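Local coordinates for probable phospholipase A2 homolog 2 (Oryza sativa, PDB 2WG9), which probably catalyses the calcium-dependent hydrolysis of the 2-acyl ester of phosphoglycerides, releasing a lysophospholipid and a free fatty acid, at residues P32-G37 / A106-G111. Numbering follows the deposited sequence.
Sequences PLLRYG and ASVIRG
No flat group takes part where Leu34 touches Val108 and Ile109: the join is made of branched aliphatic side chains alone. The nearest ring, that of Tyr36, turns one face toward residues 106-111, and Ile109 CD1 stands over the inner, CB end of that side, still 5.6 Å from Tyr36 CB. From the same helix, Val102 and Thr105 do touch Tyr36, while its hydroxyl, at the far end of the ring, hydrogen-bonds Asp54.

Leu34 does the bridging. Its CG is anti to the backbone N (chi1 -163°), which swings CG out from the loop, and the CD1 branch then reaches the helix. Leu34 CD1 comes to 4.0 Å from Val108 CG1, the two side chains running with opposite senses, Leu34 out toward the helix and Val108 back toward the loop. The same methyl is 4.3 Å from Ile109 CG1, so it meets two successive helix residues. Leu34 CD2 lies 4.4 Å from Ile109 CD1. These are loose van der Waals contacts with no hydrogen bond between the segments, and Leu34 is modelled in two conformers, so the detail holds for one of them.

The bound octanoate touches both Leu34 and Ile109. The contact therefore belongs to the wall of the acyl-chain pocket of a secretory phospholipase A2, with the calcium ion about 8 Å from the side chain of Leu34. Beyond it, helix 102-125 packs through Ala106 and Ile109 on Ile87 of helix 77-88, and through Ala106 on Leu56 of helix 55-68. On the other segment, strand 35-37 pairs antiparallel with strand 24-26 in a two-stranded sheet.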
loop_
_atom_site.group_PDB
_atom_site.type_symbol
_atom_site.label_atom_id
_atom_site.label_comp_id
_atom_site.label_asym_id
_atom_site.label_seq_id
_atom_site.Cartn_x
_atom_site.Cartn_y
_atom_site.Cartn_z
ATOM N N PRO A 32 -0.809 11.803 0.805
ATOM C CA PRO A 32 -2.168 11.740 0.241
ATOM C C PRO A 32 -2.227 11.567 -1.281
ATOM O O PRO A 32 -3.259 11.152 -1.798
ATOM C CB PRO A 32 -2.789 13.091 0.638
ATOM C CG PRO A 32 -1.883 13.659 1.694
ATOM C CD PRO A 32 -0.521 13.143 1.358
ATOM N N LEU A 33 -1.137 11.878 -1.986
ATOM C CA LEU A 33 -1.117 11.836 -3.449
ATOM C C LEU A 33 -0.211 10.740 -4.034
ATOM O O LEU A 33 -0.225 10.492 -5.242
ATOM C CB LEU A 33 -0.706 13.207 -4.020
ATOM C CG LEU A 33 -1.620 14.410 -3.773
ATOM C CD1 LEU A 33 -1.044 15.644 -4.444
ATOM C CD2 LEU A 33 -3.063 14.154 -4.242
ATOM N N LEU A 34 0.569 10.098 -3.170
ATOM C CA LEU A 34 1.504 9.046 -3.570
ATOM C C LEU A 34 0.835 8.013 -4.485
ATOM O O LEU A 34 -0.250 7.516 -4.173
ATOM C CB LEU A 34 2.063 8.366 -2.312
ATOM C CG LEU A 34 3.326 7.500 -2.358
ATOM C CD1 LEU A 34 4.050 7.582 -1.020
ATOM C CD2 LEU A 34 3.013 6.054 -2.703
ATOM N N ARG A 35 1.484 7.710 -5.610
ATOM C CA ARG A 35 1.106 6.582 -6.457
ATOM C C ARG A 35 2.372 5.877 -6.915
ATOM O O ARG A 35 3.175 6.442 -7.659
ATOM C CB ARG A 35 0.258 7.014 -7.657
ATOM C CG ARG A 35 -1.138 7.417 -7.270
ATOM C CD ARG A 35 -1.991 7.699 -8.467
ATOM N NE ARG A 35 -3.358 7.992 -8.057
ATOM C CZ ARG A 35 -4.294 8.490 -8.861
ATOM N NH1 ARG A 35 -4.016 8.755 -10.133
ATOM N NH2 ARG A 35 -5.509 8.723 -8.384
ATOM N N TYR A 36 2.537 4.638 -6.458
ATOM C CA TYR A 36 3.768 3.881 -6.647
ATOM C C TYR A 36 3.392 2.463 -7.056
ATOM O O TYR A 36 2.567 1.816 -6.394
ATOM C CB TYR A 36 4.556 3.887 -5.328
ATOM C CG TYR A 36 5.841 3.104 -5.298
ATOM C CD1 TYR A 36 7.080 3.759 -5.265
ATOM C CD2 TYR A 36 5.829 1.706 -5.253
ATOM C CE1 TYR A 36 8.270 3.037 -5.213
ATOM C CE2 TYR A 36 7.008 0.980 -5.208
ATOM C CZ TYR A 36 8.223 1.646 -5.185
ATOM O OH TYR A 36 9.388 0.913 -5.137
ATOM N N GLY A 37 4.006 1.987 -8.143
ATOM C CA GLY A 37 3.672 0.681 -8.707
ATOM C C GLY A 37 2.231 0.697 -9.181
ATOM O O GLY A 37 1.737 1.740 -9.627
ATOM N N ALA A 106 8.871 3.825 1.033
ATOM C CA ALA A 106 8.441 2.873 2.050
ATOM C C ALA A 106 8.323 3.540 3.422
ATOM O O ALA A 106 7.404 3.231 4.187
ATOM C CB ALA A 106 9.389 1.688 2.115
ATOM N N SER A 107 9.248 4.459 3.720
ATOM C CA SER A 107 9.234 5.164 4.999
ATOM C C SER A 107 8.026 6.097 5.110
ATOM O O SER A 107 7.439 6.238 6.190
ATOM C CB SER A 107 10.538 5.933 5.214
ATOM O OG SER A 107 10.508 6.613 6.457
ATOM N N VAL A 108 7.648 6.716 3.991
ATOM C CA VAL A 108 6.455 7.575 3.943
ATOM C C VAL A 108 5.179 6.743 4.176
ATOM O O VAL A 108 4.309 7.119 4.975
ATOM C CB VAL A 108 6.387 8.403 2.624
ATOM C CG1 VAL A 108 5.085 9.210 2.531
ATOM C CG2 VAL A 108 7.602 9.346 2.512
ATOM N N ILE A 109 5.082 5.599 3.503
ATOM C CA ILE A 109 3.960 4.685 3.709
ATOM C C ILE A 109 3.955 4.200 5.157
ATOM O O ILE A 109 2.912 4.205 5.816
ATOM C CB ILE A 109 4.011 3.474 2.730
ATOM C CG1 ILE A 109 3.873 3.971 1.282
ATOM C CG2 ILE A 109 2.919 2.447 3.077
ATOM C CD1 ILE A 109 4.361 2.983 0.211
ATOM N N ARG A 110 5.132 3.806 5.650
ATOM C CA ARG A 110 5.271 3.275 7.004
ATOM C C ARG A 110 4.743 4.243 8.063
ATOM O O ARG A 110 4.023 3.833 8.962
ATOM C CB ARG A 110 6.723 2.902 7.316
ATOM C CG ARG A 110 6.809 1.740 8.289
ATOM C CD ARG A 110 8.118 1.678 9.099
ATOM N NE ARG A 110 8.191 0.393 9.803
ATOM C CZ ARG A 110 7.589 0.124 10.965
ATOM N NH1 ARG A 110 6.870 1.049 11.586
ATOM N NH2 ARG A 110 7.709 -1.079 11.514
ATOM N N GLY A 111 5.096 5.524 7.943
ATOM C CA GLY A 111 4.626 6.543 8.885
ATOM C C GLY A 111 3.108 6.604 9.005
ATOM O O GLY A 111 2.562 6.637 10.113
#